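Local coordinates for protein AxyAgu115A (Amphibacillus xylanus NBRC 15112, PDB 6NPS) that probably removes alpha-linked glucuronic acid side groups from xylan, being a family GH115 alpha-glucuronidase, at residues Leu21-Val32 with Ala64-Leu75. The protein carries 3 engineered substitutions. Sequence-based numbering, arbitrary orientation.
Sequences LFYQEEEALSGV and AVLYGTVGHSPL
Val65 pairs in parallel with Phe22: its N donates a nearly straight bond to Leu21 O (2.9 Å), and its O takes a weak one from Tyr23 N. Its CB sits over one face of the Phe22 ring, off towards the rim, in a CH-pi contact. Next along, Leu66 CD2 packs on Tyr23 CB at 3.5 Å. Direct backbone bonding stops here, and a water joins Tyr67 N to Tyr23 O. The Tyr67 ring, turned back over its own backbone (chi1 71°), slots between Phe22 CD2 and Val32 CG1. Thr69 OG1 reaches Leu29 N through another water and also bonds Thr123. At His72, Leu29 CD2 lies squarely over the imidazole, 4.2 Å from its centroid. At the start of helix 74-81 both oxygens of the extended Glu25 side chain are used on their syn sides: OE2 accepts from Ser73 OG (2.8 Å), which as the side chain of the N-cap residue also bonds Leu76 N, and OE1 from Leu75 N (3.0 Å). With an alanine here instead of Glu25, Leu75 N and Ser73 OG would probably both be left without the carboxylate acceptor that ties them to the 21-32 segment. Leu75 CD2 then meets the Tyr23 ring, whose OH bonds Arg57. Residues 21-23 pair along the edge of strand 64-69 that faces away from strand 109-117; Thr54 continues the pairing beyond Phe22, while helices 30-47 and 120-133 pack against Tyr67.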
loop_
_atom_site.group_PDB
_atom_site.type_symbol
_atom_site.label_atom_id
_atom_site.label_comp_id
_atom_site.label_asym_id
_atom_site.label_seq_id
_atom_site.Cartn_x
_atom_site.Cartn_y
_atom_site.Cartn_z
ATOM N N LEU A 21 59.236 -26.384 32.127
ATOM C CA LEU A 21 57.963 -26.456 32.830
ATOM C C LEU A 21 57.214 -27.757 32.540
ATOM O O LEU A 21 56.706 -28.406 33.461
ATOM C CB LEU A 21 57.096 -25.265 32.434
ATOM C CG LEU A 21 55.702 -25.307 33.041
ATOM C CD1 LEU A 21 55.827 -25.206 34.597
ATOM C CD2 LEU A 21 54.871 -24.175 32.452
ATOM N N PHE A 22 57.104 -28.129 31.263
ATOM C CA PHE A 22 56.305 -29.272 30.831
ATOM C C PHE A 22 57.211 -30.464 30.583
ATOM O O PHE A 22 58.328 -30.319 30.075
ATOM C CB PHE A 22 55.528 -28.987 29.544
ATOM C CG PHE A 22 54.297 -28.154 29.751
ATOM C CD1 PHE A 22 54.402 -26.798 29.939
ATOM C CD2 PHE A 22 53.032 -28.735 29.763
ATOM C CE1 PHE A 22 53.280 -26.013 30.112
ATOM C CE2 PHE A 22 51.889 -27.948 29.947
ATOM C CZ PHE A 22 52.027 -26.587 30.148
ATOM N N TYR A 23 56.713 -31.641 30.928
ATOM C CA TYR A 23 57.416 -32.889 30.696
ATOM C C TYR A 23 56.791 -33.568 29.487
ATOM O O TYR A 23 55.568 -33.549 29.329
ATOM C CB TYR A 23 57.319 -33.778 31.925
ATOM C CG TYR A 23 57.989 -35.132 31.742
ATOM C CD1 TYR A 23 59.336 -35.224 31.428
ATOM C CD2 TYR A 23 57.258 -36.305 31.863
ATOM C CE1 TYR A 23 59.961 -36.464 31.249
ATOM C CE2 TYR A 23 57.885 -37.571 31.701
ATOM C CZ TYR A 23 59.224 -37.630 31.388
ATOM O OH TYR A 23 59.814 -38.864 31.226
ATOM N N GLN A 24 57.619 -34.144 28.619
ATOM C CA GLN A 24 57.127 -34.717 27.373
ATOM C C GLN A 24 57.512 -36.192 27.298
ATOM O O GLN A 24 58.671 -36.551 27.558
ATOM C CB GLN A 24 57.707 -33.954 26.179
ATOM C CG GLN A 24 56.834 -33.933 24.945
ATOM C CD GLN A 24 57.309 -32.898 23.926
ATOM O OE1 GLN A 24 58.283 -33.133 23.204
ATOM N NE2 GLN A 24 56.636 -31.745 23.879
ATOM N N GLU A 25 56.554 -37.050 26.954
ATOM C CA GLU A 25 56.834 -38.477 26.848
ATOM C C GLU A 25 56.726 -38.927 25.398
ATOM O O GLU A 25 55.798 -38.537 24.680
ATOM C CB GLU A 25 55.885 -39.314 27.719
ATOM C CG GLU A 25 56.137 -39.203 29.214
ATOM C CD GLU A 25 55.191 -40.083 30.044
ATOM O OE1 GLU A 25 55.682 -40.994 30.761
ATOM O OE2 GLU A 25 53.958 -39.850 29.982
ATOM N N GLU A 26 57.697 -39.741 24.984
ATOM C CA GLU A 26 57.627 -40.443 23.707
ATOM C C GLU A 26 56.322 -41.218 23.518
ATOM O O GLU A 26 55.798 -41.264 22.401
ATOM C CB GLU A 26 58.824 -41.405 23.619
ATOM C CG GLU A 26 59.348 -41.613 22.229
ATOM C CD GLU A 26 58.755 -42.835 21.534
ATOM O OE1 GLU A 26 59.169 -43.091 20.386
ATOM O OE2 GLU A 26 57.880 -43.527 22.109
ATOM N N GLU A 27 55.774 -41.798 24.588
ATOM C CA GLU A 27 54.590 -42.638 24.495
ATOM C C GLU A 27 53.303 -41.842 24.352
ATOM O O GLU A 27 52.257 -42.441 24.081
ATOM C CB GLU A 27 54.488 -43.541 25.726
ATOM C CG GLU A 27 55.668 -44.468 25.912
ATOM C CD GLU A 27 56.833 -43.818 26.660
ATOM O OE1 GLU A 27 56.669 -42.696 27.195
ATOM O OE2 GLU A 27 57.922 -44.438 26.719
ATOM N N ALA A 28 53.355 -40.523 24.531
ATOM C CA ALA A 28 52.155 -39.704 24.461
ATOM C C ALA A 28 51.551 -39.743 23.061
ATOM O O ALA A 28 52.262 -39.901 22.067
ATOM C CB ALA A 28 52.484 -38.256 24.839
ATOM N N LEU A 29 50.226 -39.589 23.005
ATOM C CA LEU A 29 49.518 -39.479 21.741
ATOM C C LEU A 29 49.887 -38.179 21.053
ATOM O O LEU A 29 49.991 -37.120 21.688
ATOM C CB LEU A 29 48.001 -39.558 21.950
ATOM C CG LEU A 29 47.573 -40.962 22.443
ATOM C CD1 LEU A 29 46.203 -40.982 23.147
ATOM C CD2 LEU A 29 47.661 -42.060 21.369
ATOM N N SER A 30 50.074 -38.268 19.735
ATOM C CA SER A 30 50.479 -37.109 18.949
ATOM C C SER A 30 49.529 -35.933 19.139
ATOM O O SER A 30 49.962 -34.778 19.268
ATOM C CB SER A 30 50.529 -37.510 17.476
ATOM O OG SER A 30 51.518 -36.770 16.796
ATOM N N GLY A 31 48.225 -36.206 19.138
ATOM C CA GLY A 31 47.257 -35.135 19.290
ATOM C C GLY A 31 47.317 -34.476 20.661
ATOM O O GLY A 31 47.087 -33.275 20.787
ATOM N N VAL A 32 47.588 -35.263 21.710
ATOM C CA VAL A 32 47.711 -34.718 23.059
ATOM C C VAL A 32 48.934 -33.813 23.157
ATOM O O VAL A 32 48.859 -32.708 23.702
ATOM C CB VAL A 32 47.754 -35.867 24.079
ATOM C CG1 VAL A 32 48.126 -35.336 25.471
ATOM C CG2 VAL A 32 46.412 -36.590 24.091
ATOM N N ALA A 64 56.496 -28.448 38.162
ATOM C CA ALA A 64 56.398 -28.973 36.811
ATOM C C ALA A 64 54.960 -29.379 36.524
ATOM O O ALA A 64 54.172 -29.628 37.438
ATOM C CB ALA A 64 57.360 -30.171 36.618
ATOM N N VAL A 65 54.616 -29.422 35.235
ATOM C CA VAL A 65 53.304 -29.851 34.765
ATOM C C VAL A 65 53.517 -31.221 34.127
ATOM O O VAL A 65 54.339 -31.358 33.215
ATOM C CB VAL A 65 52.695 -28.856 33.766
ATOM C CG1 VAL A 65 51.430 -29.438 33.153
ATOM C CG2 VAL A 65 52.404 -27.465 34.440
ATOM N N LEU A 66 52.831 -32.238 34.645
ATOM C CA LEU A 66 52.997 -33.626 34.199
ATOM C C LEU A 66 51.646 -34.101 33.684
ATOM O O LEU A 66 50.694 -34.225 34.462
ATOM C CB LEU A 66 53.498 -34.520 35.333
ATOM C CG LEU A 66 54.764 -34.083 36.085
ATOM C CD1 LEU A 66 55.098 -35.019 37.249
ATOM C CD2 LEU A 66 55.939 -34.003 35.143
ATOM N N TYR A 67 51.548 -34.336 32.373
ATOM C CA TYR A 67 50.290 -34.696 31.743
ATOM C C TYR A 67 50.427 -36.018 30.989
ATOM O O TYR A 67 51.525 -36.448 30.634
ATOM C CB TYR A 67 49.822 -33.598 30.794
ATOM C CG TYR A 67 50.657 -33.487 29.531
ATOM C CD1 TYR A 67 51.770 -32.651 29.482
ATOM C CD2 TYR A 67 50.337 -34.245 28.387
ATOM C CE1 TYR A 67 52.544 -32.563 28.345
ATOM C CE2 TYR A 67 51.110 -34.167 27.240
ATOM C CZ TYR A 67 52.206 -33.320 27.224
ATOM O OH TYR A 67 52.967 -33.222 26.084
ATOM N N GLY A 68 49.300 -36.663 30.741
ATOM C CA GLY A 68 49.340 -37.943 30.064
ATOM C C GLY A 68 47.963 -38.551 29.976
ATOM O O GLY A 68 47.006 -38.085 30.610
ATOM N N THR A 69 47.884 -39.601 29.153
ATOM C CA THR A 69 46.702 -40.432 28.967
ATOM C C THR A 69 46.975 -41.778 29.608
ATOM O O THR A 69 48.036 -42.381 29.368
ATOM C CB THR A 69 46.383 -40.628 27.476
ATOM O OG1 THR A 69 46.307 -39.356 26.823
ATOM C CG2 THR A 69 45.049 -41.364 27.287
ATOM N N VAL A 70 46.050 -42.241 30.452
ATOM C CA VAL A 70 46.243 -43.538 31.095
ATOM C C VAL A 70 46.505 -44.596 30.026
ATOM O O VAL A 70 45.902 -44.570 28.946
ATOM C CB VAL A 70 45.012 -43.919 31.943
ATOM C CG1 VAL A 70 45.215 -45.322 32.547
ATOM C CG2 VAL A 70 44.748 -42.925 33.056
ATOM N N GLY A 71 47.430 -45.520 30.311
ATOM C CA GLY A 71 47.787 -46.502 29.321
ATOM C C GLY A 71 48.728 -46.009 28.246
ATOM O O GLY A 71 49.138 -46.798 27.395
ATOM N N HIS A 72 49.098 -44.738 28.261
ATOM C CA HIS A 72 50.046 -44.185 27.304
ATOM C C HIS A 72 51.072 -43.325 28.023
ATOM O O HIS A 72 51.572 -42.336 27.466
ATOM C CB HIS A 72 49.341 -43.342 26.239
ATOM C CG HIS A 72 48.391 -44.106 25.377
ATOM N ND1 HIS A 72 48.811 -45.013 24.427
ATOM C CD2 HIS A 72 47.041 -44.078 25.303
ATOM C CE1 HIS A 72 47.756 -45.521 23.816
ATOM N NE2 HIS A 72 46.671 -44.958 24.320
ATOM N N SER A 73 51.342 -43.625 29.277
ATOM C CA SER A 73 52.220 -42.770 30.068
ATOM C C SER A 73 52.859 -43.630 31.123
ATOM O O SER A 73 52.197 -44.027 32.096
ATOM C CB SER A 73 51.472 -41.603 30.710
ATOM O OG SER A 73 52.241 -41.111 31.798
ATOM N N PRO A 74 54.132 -43.993 30.954
ATOM C CA PRO A 74 54.810 -44.708 32.043
ATOM C C PRO A 74 54.872 -43.886 33.325
ATOM O O PRO A 74 54.753 -44.456 34.422
ATOM C CB PRO A 74 56.199 -45.008 31.466
ATOM C CG PRO A 74 56.292 -44.218 30.186
ATOM C CD PRO A 74 54.911 -43.998 29.704
ATOM N N LEU A 75 55.026 -42.550 33.209
ATOM C CA LEU A 75 55.093 -41.692 34.395
ATOM C C LEU A 75 53.809 -41.781 35.209
ATOM O O LEU A 75 53.846 -41.891 36.443
ATOM C CB LEU A 75 55.350 -40.226 33.996
ATOM C CG LEU A 75 55.641 -39.245 35.164
ATOM C CD1 LEU A 75 56.480 -39.833 36.292
ATOM C CD2 LEU A 75 56.239 -37.918 34.697
HETATM O O HOH W 1 53.922 -35.147 30.922
HETATM O O HOH W 2 52.384 -38.135 28.704
HETATM O O HOH W 3 51.172 -44.910 23.190
HETATM O O HOH W 4 48.951 -39.072 25.660
#